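Local atomic coordinates of putative calcium binding protein (Streptomyces coelicolor, PDB entry 3AKB), a protein that binds calcium ions in EF-hand loops and probably takes part in calcium-mediated regulation in this bacterium. Residues N18-D22 and Q70-R74; G62-R66 and A81-L85; R45-L49 and A102-V106; G52-L56 and M95-F99. The protein carries 2 engineered substitutions. One frame throughout, in Å; residues are numbered along the deposited sequence.

Contact 1 (N18-D22 and Q70-R74). With CA (calcium ion), chain H; CA (calcium ion), chain E; CA (calcium ion), chain F.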
loop_
_atom_site.group_PDB
_atom_site.type_symbol
_atom_site.label_atom_id
_atom_site.label_comp_id
_atom_site.label_asym_id
_atom_site.label_seq_id
_atom_site.Cartn_x
_atom_site.Cartn_y
_atom_site.Cartn_z
ATOM N N ASN A 18 0.596 16.332 0.263
ATOM C CA ASN A 18 -0.034 17.622 -0.027
ATOM C C ASN A 18 -1.484 17.771 0.489
ATOM O O ASN A 18 -2.185 18.746 0.172
ATOM C CB ASN A 18 0.085 17.906 -1.519
ATOM C CG ASN A 18 -0.862 17.069 -2.341
ATOM O OD1 ASN A 18 -1.536 16.158 -1.844
ATOM N ND2 ASN A 18 -0.971 17.412 -3.609
ATOM N N GLY A 19 -1.924 16.813 1.299
ATOM C CA GLY A 19 -3.204 16.925 2.012
ATOM C C GLY A 19 -4.430 16.363 1.337
ATOM O O GLY A 19 -5.538 16.387 1.887
ATOM N N HIS A 20 -4.252 15.844 0.119
ATOM C CA HIS A 20 -5.334 15.129 -0.518
ATOM C C HIS A 20 -4.750 13.975 -1.304
ATOM O O HIS A 20 -3.606 14.048 -1.736
ATOM C CB HIS A 20 -6.178 16.065 -1.412
ATOM C CG HIS A 20 -5.450 16.630 -2.596
ATOM N ND1 HIS A 20 -4.944 17.913 -2.615
ATOM C CD2 HIS A 20 -5.208 16.110 -3.823
ATOM C CE1 HIS A 20 -4.374 18.142 -3.790
ATOM N NE2 HIS A 20 -4.544 17.071 -4.550
ATOM N N ILE A 21 -5.538 12.922 -1.472
ATOM C CA ILE A 21 -5.094 11.723 -2.188
ATOM C C ILE A 21 -5.571 11.823 -3.640
ATOM O O ILE A 21 -6.774 12.037 -3.877
ATOM C CB ILE A 21 -5.646 10.453 -1.524
ATOM C CG1 ILE A 21 -5.231 10.425 -0.039
ATOM C CG2 ILE A 21 -5.124 9.210 -2.253
ATOM C CD1 ILE A 21 -6.098 9.561 0.846
ATOM N N ASP A 22 -4.617 11.688 -4.571
ATOM C CA ASP A 22 -4.818 11.701 -6.036
ATOM C C ASP A 22 -4.344 10.381 -6.628
ATOM O O ASP A 22 -3.561 9.651 -6.016
ATOM C CB ASP A 22 -3.859 12.708 -6.727
ATOM C CG ASP A 22 -4.241 14.137 -6.551
ATOM O OD1 ASP A 22 -5.437 14.521 -6.590
ATOM O OD2 ASP A 22 -3.272 14.905 -6.385
ATOM N N GLN A 70 -12.226 13.405 -7.896
ATOM C CA GLN A 70 -11.005 12.590 -8.058
ATOM C C GLN A 70 -9.802 13.119 -7.255
ATOM O O GLN A 70 -8.635 12.985 -7.648
ATOM C CB GLN A 70 -10.721 12.374 -9.563
ATOM C CG GLN A 70 -11.839 11.544 -10.231
ATOM C CD GLN A 70 -11.770 11.502 -11.753
ATOM O OE1 GLN A 70 -10.947 12.176 -12.378
ATOM N NE2 GLN A 70 -12.656 10.709 -12.348
ATOM N N ARG A 71 -10.130 13.760 -6.131
ATOM C CA ARG A 71 -9.217 14.099 -5.044
ATOM C C ARG A 71 -9.939 13.609 -3.788
ATOM O O ARG A 71 -11.168 13.810 -3.635
ATOM C CB ARG A 71 -8.987 15.615 -4.924
ATOM C CG ARG A 71 -8.232 16.254 -6.087
ATOM C CD ARG A 71 -8.001 17.736 -5.831
ATOM N NE ARG A 71 -9.258 18.446 -5.972
ATOM C CZ ARG A 71 -9.628 19.058 -7.085
ATOM N NH1 ARG A 71 -8.810 19.049 -8.133
ATOM N NH2 ARG A 71 -10.797 19.683 -7.143
ATOM N N ILE A 72 -9.219 12.931 -2.905
ATOM C CA ILE A 72 -9.803 12.548 -1.617
ATOM C C ILE A 72 -9.189 13.440 -0.552
ATOM O O ILE A 72 -7.996 13.343 -0.263
ATOM C CB ILE A 72 -9.485 11.082 -1.259
ATOM C CG1 ILE A 72 -10.007 10.143 -2.356
ATOM C CG2 ILE A 72 -10.083 10.731 0.115
ATOM C CD1 ILE A 72 -9.427 8.710 -2.278
ATOM N N THR A 73 -9.997 14.339 0.009
ATOM C CA THR A 73 -9.519 15.240 1.047
ATOM C C THR A 73 -9.357 14.519 2.386
ATOM O O THR A 73 -9.925 13.433 2.586
ATOM C CB THR A 73 -10.473 16.436 1.239
ATOM O OG1 THR A 73 -11.762 15.950 1.612
ATOM C CG2 THR A 73 -10.590 17.246 -0.028
ATOM N N ARG A 74 -8.566 15.127 3.276
ATOM C CA ARG A 74 -8.489 14.691 4.663
ATOM C C ARG A 74 -9.890 14.501 5.240
ATOM O O ARG A 74 -10.188 13.455 5.822
ATOM C CB ARG A 74 -7.713 15.718 5.479
ATOM C CG ARG A 74 -7.051 15.166 6.742
ATOM C CD ARG A 74 -6.141 16.217 7.367
ATOM N NE ARG A 74 -4.970 16.512 6.540
ATOM C CZ ARG A 74 -3.817 15.854 6.606
ATOM N NH1 ARG A 74 -3.670 14.844 7.458
ATOM N NH2 ARG A 74 -2.807 16.207 5.818
HETATM CA CA CA H . -3.895 16.954 -6.415
HETATM CA CA CA E . -1.333 13.812 -2.331
HETATM CA CA CA F . -13.293 14.586 -3.415
HETATM O O HOH W 1 -7.647 17.857 2.607
HETATM O O HOH W 2 -7.014 15.110 -8.868
HETATM O O HOH W 3 -1.328 14.530 -4.579
HETATM O O HOH W 4 -12.836 16.934 -2.653
#

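Contact 2 (G62-R66 and A81-L85). With CA (calcium ion), chain F.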
loop_
_atom_site.group_PDB
_atom_site.type_symbol
_atom_site.label_atom_id
_atom_site.label_comp_id
_atom_site.label_asym_id
_atom_site.label_seq_id
_atom_site.Cartn_x
_atom_site.Cartn_y
_atom_site.Cartn_z
ATOM N N GLY A 62 -13.600 5.004 -4.887
ATOM C CA GLY A 62 -14.990 4.493 -4.851
ATOM C C GLY A 62 -15.614 4.575 -3.467
ATOM O O GLY A 62 -16.828 4.843 -3.319
ATOM N N ILE A 63 -14.793 4.364 -2.447
ATOM C CA ILE A 63 -15.229 4.434 -1.051
ATOM C C ILE A 63 -15.295 5.871 -0.522
ATOM O O ILE A 63 -16.253 6.230 0.168
ATOM C CB ILE A 63 -14.298 3.591 -0.146
ATOM C CG1 ILE A 63 -14.560 2.098 -0.390
ATOM C CG2 ILE A 63 -14.447 3.974 1.332
ATOM C CD1 ILE A 63 -13.334 1.187 -0.166
ATOM N N ALA A 64 -14.297 6.684 -0.863
ATOM C CA ALA A 64 -14.012 7.949 -0.156
ATOM C C ALA A 64 -14.264 9.244 -0.926
ATOM O O ALA A 64 -14.492 10.294 -0.303
ATOM C CB ALA A 64 -12.567 7.943 0.352
ATOM N N ASP A 65 -14.222 9.187 -2.252
ATOM C CA ASP A 65 -14.334 10.401 -3.061
ATOM C C ASP A 65 -15.801 10.717 -3.299
ATOM O O ASP A 65 -16.329 10.456 -4.374
ATOM C CB ASP A 65 -13.592 10.263 -4.404
ATOM C CG ASP A 65 -13.678 11.511 -5.254
ATOM O OD1 ASP A 65 -13.849 12.602 -4.699
ATOM O OD2 ASP A 65 -13.567 11.400 -6.490
ATOM N N ARG A 66 -16.441 11.320 -2.308
ATOM C CA ARG A 66 -17.897 11.456 -2.354
ATOM C C ARG A 66 -18.427 12.613 -3.220
ATOM O O ARG A 66 -19.599 12.590 -3.609
ATOM C CB ARG A 66 -18.516 11.401 -0.951
ATOM C CG ARG A 66 -18.555 9.974 -0.341
ATOM C CD ARG A 66 -19.337 8.977 -1.229
ATOM N NE ARG A 66 -18.870 7.592 -1.080
ATOM C CZ ARG A 66 -19.625 6.578 -0.657
ATOM N NH1 ARG A 66 -20.908 6.771 -0.352
ATOM N NH2 ARG A 66 -19.104 5.361 -0.556
ATOM N N ALA A 81 -14.241 7.550 4.819
ATOM C CA ALA A 81 -13.481 6.341 4.513
ATOM C C ALA A 81 -13.172 5.452 5.716
ATOM O O ALA A 81 -13.215 4.237 5.598
ATOM C CB ALA A 81 -12.178 6.685 3.761
ATOM N N VAL A 82 -12.848 6.057 6.851
ATOM C CA VAL A 82 -12.436 5.292 8.037
ATOM C C VAL A 82 -13.452 4.224 8.451
ATOM O O VAL A 82 -13.078 3.057 8.612
ATOM C CB VAL A 82 -12.083 6.211 9.229
ATOM C CG1 VAL A 82 -11.767 5.389 10.500
ATOM C CG2 VAL A 82 -10.924 7.104 8.866
ATOM N N LYS A 83 -14.713 4.624 8.639
ATOM C CA LYS A 83 -15.765 3.677 9.023
ATOM C C LYS A 83 -15.959 2.607 7.960
ATOM O O LYS A 83 -15.991 1.416 8.268
ATOM C CB LYS A 83 -17.102 4.377 9.307
ATOM C CG LYS A 83 -18.273 3.380 9.395
ATOM C CD LYS A 83 -19.567 3.987 9.928
ATOM C CE LYS A 83 -20.769 3.099 9.575
ATOM N NZ LYS A 83 -21.082 3.090 8.094
ATOM N N ARG A 84 -16.084 3.038 6.708
ATOM C CA ARG A 84 -16.279 2.107 5.604
ATOM C C ARG A 84 -15.126 1.097 5.510
ATOM O O ARG A 84 -15.355 -0.092 5.299
ATOM C CB ARG A 84 -16.503 2.853 4.283
ATOM C CG ARG A 84 -17.786 3.685 4.251
ATOM C CD ARG A 84 -18.385 3.723 2.850
ATOM N NE ARG A 84 -19.159 4.938 2.594
ATOM C CZ ARG A 84 -20.457 5.084 2.853
ATOM N NH1 ARG A 84 -21.159 4.094 3.396
ATOM N NH2 ARG A 84 -21.057 6.233 2.578
ATOM N N LEU A 85 -13.887 1.558 5.684
ATOM C CA LEU A 85 -12.740 0.646 5.680
ATOM C C LEU A 85 -12.799 -0.331 6.847
ATOM O O LEU A 85 -12.544 -1.527 6.666
ATOM C CB LEU A 85 -11.418 1.414 5.724
ATOM C CG LEU A 85 -11.040 2.177 4.453
ATOM C CD1 LEU A 85 -9.765 2.961 4.692
ATOM C CD2 LEU A 85 -10.893 1.232 3.269
HETATM CA CA CA F . -13.293 14.586 -3.415
HETATM O O HOH W 5 -17.291 7.656 2.445
HETATM O O HOH W 4 -12.836 16.934 -2.653
#

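Contact 3 (R45-L49 and A102-V106). With CA (calcium ion), chain D.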
loop_
_atom_site.group_PDB
_atom_site.type_symbol
_atom_site.label_atom_id
_atom_site.label_comp_id
_atom_site.label_asym_id
_atom_site.label_seq_id
_atom_site.Cartn_x
_atom_site.Cartn_y
_atom_site.Cartn_z
ATOM N N ARG A 45 6.594 -6.531 -15.397
ATOM C CA ARG A 45 6.343 -6.314 -13.956
ATOM C C ARG A 45 6.041 -4.857 -13.654
ATOM O O ARG A 45 5.248 -4.553 -12.749
ATOM C CB ARG A 45 7.548 -6.776 -13.127
ATOM C CG ARG A 45 7.598 -8.306 -12.922
ATOM C CD ARG A 45 8.724 -8.697 -11.980
ATOM N NE ARG A 45 10.028 -8.444 -12.603
ATOM C CZ ARG A 45 11.170 -8.216 -11.944
ATOM N NH1 ARG A 45 11.226 -8.200 -10.606
ATOM N NH2 ARG A 45 12.273 -7.999 -12.633
ATOM N N GLY A 46 6.662 -3.946 -14.408
ATOM C CA GLY A 46 6.410 -2.494 -14.230
ATOM C C GLY A 46 4.981 -2.148 -14.611
ATOM O O GLY A 46 4.257 -1.469 -13.859
ATOM N N GLN A 47 4.545 -2.657 -15.753
ATOM C CA GLN A 47 3.168 -2.427 -16.198
ATOM C C GLN A 47 2.159 -3.017 -15.223
ATOM O O GLN A 47 1.117 -2.391 -14.952
ATOM C CB GLN A 47 2.953 -2.942 -17.630
ATOM C CG GLN A 47 3.713 -2.141 -18.662
ATOM C CD GLN A 47 3.276 -0.704 -18.662
ATOM O OE1 GLN A 47 4.000 0.189 -18.214
ATOM N NE2 GLN A 47 2.041 -0.468 -19.091
ATOM N N ALA A 48 2.471 -4.194 -14.653
ATOM C CA ALA A 48 1.552 -4.812 -13.710
ATOM C C ALA A 48 1.481 -3.989 -12.426
ATOM O O ALA A 48 0.422 -3.916 -11.826
ATOM C CB ALA A 48 1.946 -6.257 -13.411
ATOM N N LEU A 49 2.595 -3.384 -12.001
ATOM C CA LEU A 49 2.569 -2.560 -10.795
ATOM C C LEU A 49 1.746 -1.284 -10.982
ATOM O O LEU A 49 0.926 -0.948 -10.138
ATOM C CB LEU A 49 3.969 -2.231 -10.280
ATOM C CG LEU A 49 3.965 -1.637 -8.865
ATOM C CD1 LEU A 49 3.619 -2.720 -7.854
ATOM C CD2 LEU A 49 5.310 -1.023 -8.572
ATOM N N ALA A 102 1.599 -7.639 -7.603
ATOM C CA ALA A 102 2.594 -7.025 -8.490
ATOM C C ALA A 102 3.828 -6.517 -7.741
ATOM O O ALA A 102 4.958 -6.609 -8.249
ATOM C CB ALA A 102 1.946 -5.899 -9.300
ATOM N N ALA A 103 3.606 -6.011 -6.527
ATOM C CA ALA A 103 4.675 -5.510 -5.685
ATOM C C ALA A 103 5.568 -6.665 -5.264
ATOM O O ALA A 103 6.794 -6.548 -5.277
ATOM C CB ALA A 103 4.085 -4.793 -4.454
ATOM N N LEU A 104 4.974 -7.803 -4.912
ATOM C CA LEU A 104 5.805 -8.971 -4.607
ATOM C C LEU A 104 6.678 -9.370 -5.796
ATOM O O LEU A 104 7.833 -9.765 -5.633
ATOM C CB LEU A 104 4.946 -10.170 -4.175
ATOM C CG LEU A 104 4.376 -9.974 -2.763
ATOM C CD1 LEU A 104 3.259 -10.927 -2.480
ATOM C CD2 LEU A 104 5.439 -10.163 -1.655
ATOM N N GLY A 105 6.118 -9.288 -6.999
ATOM C CA GLY A 105 6.895 -9.637 -8.203
ATOM C C GLY A 105 8.082 -8.710 -8.377
ATOM O O GLY A 105 9.184 -9.144 -8.740
ATOM N N VAL A 106 7.856 -7.422 -8.137
ATOM C CA VAL A 106 8.939 -6.449 -8.237
ATOM C C VAL A 106 10.055 -6.684 -7.228
ATOM O O VAL A 106 11.250 -6.515 -7.556
ATOM C CB VAL A 106 8.384 -5.001 -8.120
ATOM C CG1 VAL A 106 9.484 -3.976 -8.002
ATOM C CG2 VAL A 106 7.530 -4.688 -9.324
HETATM CA CA CA D . 0.953 1.219 -19.484
HETATM O O HOH W 6 4.903 -6.794 -10.979
HETATM O O HOH W 7 13.505 -7.430 -8.632
#

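Contact 4 (G52-L56 and M95-F99). Engineered in segment 95-99: Met95 (natural residue Ile).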
loop_
_atom_site.group_PDB
_atom_site.type_symbol
_atom_site.label_atom_id
_atom_site.label_comp_id
_atom_site.label_asym_id
_atom_site.label_seq_id
_atom_site.Cartn_x
_atom_site.Cartn_y
_atom_site.Cartn_z
ATOM N N GLY A 52 -1.921 -2.280 -11.068
ATOM C CA GLY A 52 -2.453 -2.581 -9.737
ATOM C C GLY A 52 -2.628 -1.341 -8.887
ATOM O O GLY A 52 -3.599 -1.219 -8.150
ATOM N N ALA A 53 -1.689 -0.400 -9.011
ATOM C CA ALA A 53 -1.762 0.844 -8.254
ATOM C C ALA A 53 -2.973 1.653 -8.693
ATOM O O ALA A 53 -3.675 2.218 -7.847
ATOM C CB ALA A 53 -0.501 1.665 -8.449
ATOM N N GLU A 54 -3.245 1.675 -10.000
ATOM C CA GLU A 54 -4.426 2.405 -10.511
ATOM C C GLU A 54 -5.722 1.770 -9.983
ATOM O O GLU A 54 -6.685 2.485 -9.616
ATOM C CB GLU A 54 -4.419 2.482 -12.039
ATOM C CG GLU A 54 -5.463 3.470 -12.620
ATOM C CD GLU A 54 -6.867 2.904 -12.776
ATOM O OE1 GLU A 54 -7.042 1.678 -12.660
ATOM O OE2 GLU A 54 -7.804 3.707 -13.023
ATOM N N ALA A 55 -5.751 0.439 -9.955
ATOM C CA ALA A 55 -6.932 -0.261 -9.459
ATOM C C ALA A 55 -7.163 0.026 -7.968
ATOM O O ALA A 55 -8.306 0.156 -7.533
ATOM C CB ALA A 55 -6.785 -1.753 -9.708
ATOM N N LEU A 56 -6.081 0.135 -7.207
ATOM C CA LEU A 56 -6.218 0.437 -5.778
ATOM C C LEU A 56 -6.745 1.856 -5.603
ATOM O O LEU A 56 -7.596 2.088 -4.754
ATOM C CB LEU A 56 -4.898 0.229 -5.037
ATOM C CG LEU A 56 -4.858 0.467 -3.520
ATOM C CD1 LEU A 56 -6.046 -0.177 -2.815
ATOM C CD2 LEU A 56 -3.554 -0.092 -2.986
ATOM N N MET A 95 -9.367 -5.375 -3.208
ATOM C CA MET A 95 -9.161 -4.360 -4.268
ATOM C C MET A 95 -7.671 -4.030 -4.405
ATOM O O MET A 95 -7.214 -3.640 -5.487
ATOM C CB MET A 95 -9.989 -3.096 -3.996
ATOM C CG MET A 95 -11.491 -3.355 -3.998
ATOM S SD MET A 95 -12.205 -3.384 -5.660
ATOM C CE MET A 95 -12.301 -1.673 -6.187
ATOM N N ALA A 96 -6.927 -4.234 -3.317
ATOM C CA ALA A 96 -5.454 -4.043 -3.313
ATOM C C ALA A 96 -4.643 -5.245 -3.766
ATOM O O ALA A 96 -3.414 -5.126 -3.962
ATOM C CB ALA A 96 -4.964 -3.629 -1.938
ATOM N N ARG A 97 -5.279 -6.406 -3.882
ATOM C CA ARG A 97 -4.531 -7.613 -4.158
ATOM C C ARG A 97 -3.718 -7.519 -5.473
ATOM O O ARG A 97 -2.576 -7.938 -5.492
ATOM C CB ARG A 97 -5.447 -8.851 -4.186
ATOM C CG ARG A 97 -4.652 -10.134 -4.169
ATOM C CD ARG A 97 -5.537 -11.376 -4.227
ATOM N NE ARG A 97 -6.159 -11.627 -2.928
ATOM C CZ ARG A 97 -5.619 -12.334 -1.948
ATOM N NH1 ARG A 97 -4.413 -12.854 -2.065
ATOM N NH2 ARG A 97 -6.302 -12.513 -0.831
ATOM N N PRO A 98 -4.290 -6.972 -6.567
ATOM C CA PRO A 98 -3.437 -6.865 -7.777
ATOM C C PRO A 98 -2.178 -6.031 -7.554
ATOM O O PRO A 98 -1.083 -6.434 -8.000
ATOM C CB PRO A 98 -4.373 -6.208 -8.804
ATOM C CG PRO A 98 -5.747 -6.705 -8.320
ATOM C CD PRO A 98 -5.685 -6.575 -6.841
ATOM N N PHE A 99 -2.316 -4.913 -6.839
ATOM C CA PHE A 99 -1.142 -4.109 -6.485
ATOM C C PHE A 99 -0.153 -4.912 -5.636
ATOM O O PHE A 99 1.049 -4.934 -5.902
ATOM C CB PHE A 99 -1.545 -2.841 -5.725
ATOM C CG PHE A 99 -0.365 -2.023 -5.244
ATOM C CD1 PHE A 99 0.401 -1.290 -6.149
ATOM C CD2 PHE A 99 -0.024 -1.995 -3.891
ATOM C CE1 PHE A 99 1.498 -0.532 -5.710
ATOM C CE2 PHE A 99 1.065 -1.232 -3.451
ATOM C CZ PHE A 99 1.814 -0.505 -4.357
HETATM O O HOH W 8 -4.769 -3.348 -6.612
#

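Contact 1 (N18-D22 and Q70-R74)
The first torsions help bring His20 and Arg71 together: the imidazole CG stands between the backbone N and the carbonyl carbon (chi1 65°), while Arg71 holds its CG opposite its own carbonyl carbon (chi1 -67°). This belongs to the short antiparallel beta pairing by which two EF-hand calcium loops lie back to back. Its evidence is a reciprocal, nearly straight pair of bonds, Ile21 N to Ile72 O at 2.8 Å and Ile72 N to Ile21 O at 2.8 Å. The two isoleucines face the same side of the sheet, with Ile21 CB 3.9 Å from Ile72 CB, and both pack on Trp57 of helix 44-64. Directly before each of them comes a residue whose carbonyl oxygen binds calcium, His20 O in one loop and Arg71 O in the other, so the pairing ties the two sites together through the backbone.

The imidazole is sandwiched. Asn18 OD1 sits over the centre of one face, and Arg71 CD lies over the other, 3.7 Å from His20 NE2 and 20° off the ring normal at the centroid, a CH-pi contact. His20 NE2 at 2.0 Å and Asp22 OD2 at 2.1 Å bind a further ion modelled as calcium, lengths short enough for calcium to make its identity doubtful; Asp22 OD1 approaches Arg71 CG to 3.3 Å. Gly19 has a positive phi, where a CB would collide with Asn18 O, which favours glycine. One water donates to Gly19 O and accepts from Arg74 N, and another donates to both Asp22 OD1 and Gln70 O.

Contact 2 (G62-R66 and A81-L85)
Arg84 begins its contact with Ile63 at the root of its side chain, where CB lies 3.8 Å from Ile63 CG2. CG stands opposite the carbonyl carbon (chi1 -65°), and a skewed second torsion (chi2 -147°) leads the chain to Arg66. CD comes 3.8 Å from Arg66 NH2. NE then rests over one face of the Arg66 guanidinium, 3.2 Å from its NH2, and also gives a weak, long bond to a water that donates to Ile63 O. At the tip, Arg84 NH2 and Arg66 NH1 stand 3.0 Å apart, two donors that cannot bond each other. The guanidinium planes are only 9° apart, and the close like charges probably carry some cost.

Ile63 O accepts weak, bent bonds from Arg66 NE and NH2, which help hold the guanidinium. With an alanine in place of Arg84, the Arg66 guanidinium would probably lose the flat group against its face and be set freer to turn.

The segments come from the entering and leaving helices of one EF-hand, a helix-loop-helix unit: helix 44-64 enters the loop and helix 74-87 leaves it. Asp65, at the centre of an inverse gamma turn just past the first helix, supplies OD1 to the calcium at 2.4 Å. Nearer the protein interior the helices meet through small apolar groups. Ala64 CB touches Ala81 CB at 3.7 Å, consistent with the close approach of the backbones, Ala64 CA to Ala81 CA 5.0 Å. Ile63 CD1 reaches Leu85 CD2 at 4.2 Å, and Phe92 of helix 89-107 packs against both of these side chains.

Contact 3 (R45-L49 and A102-V106)
Ala102 presents its methyl group as a small bump that settles against the backbone of the facing helix: its CB lies 3.6 Å from Ala48 O and 3.7 Å from Leu49 CA. The hollow it fills is walled by Ala48 O, Leu49 CA and Leu49 CD1. Leu49 answers in the opposite direction. Its CG is anti to the backbone N (chi1 -167°), which sends CD1 onto the backbone of the other helix, 3.5 Å from Ala103 N and 4.0 Å from Ala103 CB. The second branch, CD2, turns to Val106 and stops 4.4 Å from its CG2, a looser fit.

The short segments run antiparallel, their axes 149° apart and 8.9 Å at closest approach. At the Arg45 end of the pair, its side chain lies along Gly105. Its CD passes 3.3 Å from Gly105 O, and its NH1 donates to that same oxygen at 2.9 Å (N-H...O angle 160°), with the acceptor close to the guanidinium plane. A water accepts from Arg45 NH1 and donates to Val106 O, and a second water donates to both Arg45 O and Ala102 O, linking the two backbones.

In the fold this is plain helix packing between the entering helices of successive EF-hands: the start of helix 44-64 lies against the end of helix 89-107, just ahead of the loop beginning at Asp108. Helix 23-37 packs against both segments, with Leu34 on both Leu49 and Val106 and Met33 on Ala103; Val39, in the loop after it, packs on Arg45 and Val106.

Contact 4 (G52-L56 and M95-F99)
A close antiparallel helix pair, part of the core between successive EF-hands, brings Gly52 of helix 44-64 onto Phe99 of helix 89-107. The segment axes are 7.4 Å apart at closest approach and run at 161°. Glycine permits this: Gly52 CA lies 3.8 Å from Phe99 CA, and a CB modelled on Gly52 would clash with Phe99 CA and Pro98 C.

Phe99 packs beside Gly52. The near backbones put its CB 3.6 Å from Gly52 O. Its CG is anti to the backbone N (chi1 176°), which directs the ring obliquely beside Ala53, with CD1 3.7 Å from Ala53 N. Leu56 meets the same ring from further along its helix, CD2 lying 4.1 Å from Phe99 CD2, while its other branch, CD1, presses on Ala96 CB at 3.7 Å. Replacing Leu56 by an alanine would probably open a gap between the helices and leave the Ala96 methyl without its partner and the Phe99 ring freer to shift. Phe158 of helix 151-161 also touches Ala96.

Helix 95-99 is kinked: neither Pro98 N, which has no hydrogen, nor Phe99 N bonds to the turn before. One water bridges Phe99 N to Met95 O and joins both helices: it accepts from Phe99 N at 2.9 Å and donates to Gly52 O, and also to the carbonyl O of Met95, an engineered residue, at 2.7 Å.

Overall arrangement
Contacts 2, 3 and 4 all use helix 44-64, at different points along it. Contacts 3 and 4 pair it with helix 89-107; their centres are about 10 Å apart and they touch through Leu49 CD1 and Phe99 CE1. Along the chain, contact 4 is nested inside the loop closed by contact 3, and contact 2 lies inside both. Contact 2 joins helices 44-64 and 74-87 beside the calcium loop, some 12 Å centre to centre from contact 1, where strands 20-21 and 72-73 pair. Contacts 1 and 2 share one calcium ion and are packed together. Helix 44-64 thus connects the paired-loop end of the fold to the third EF-hand's entering helix.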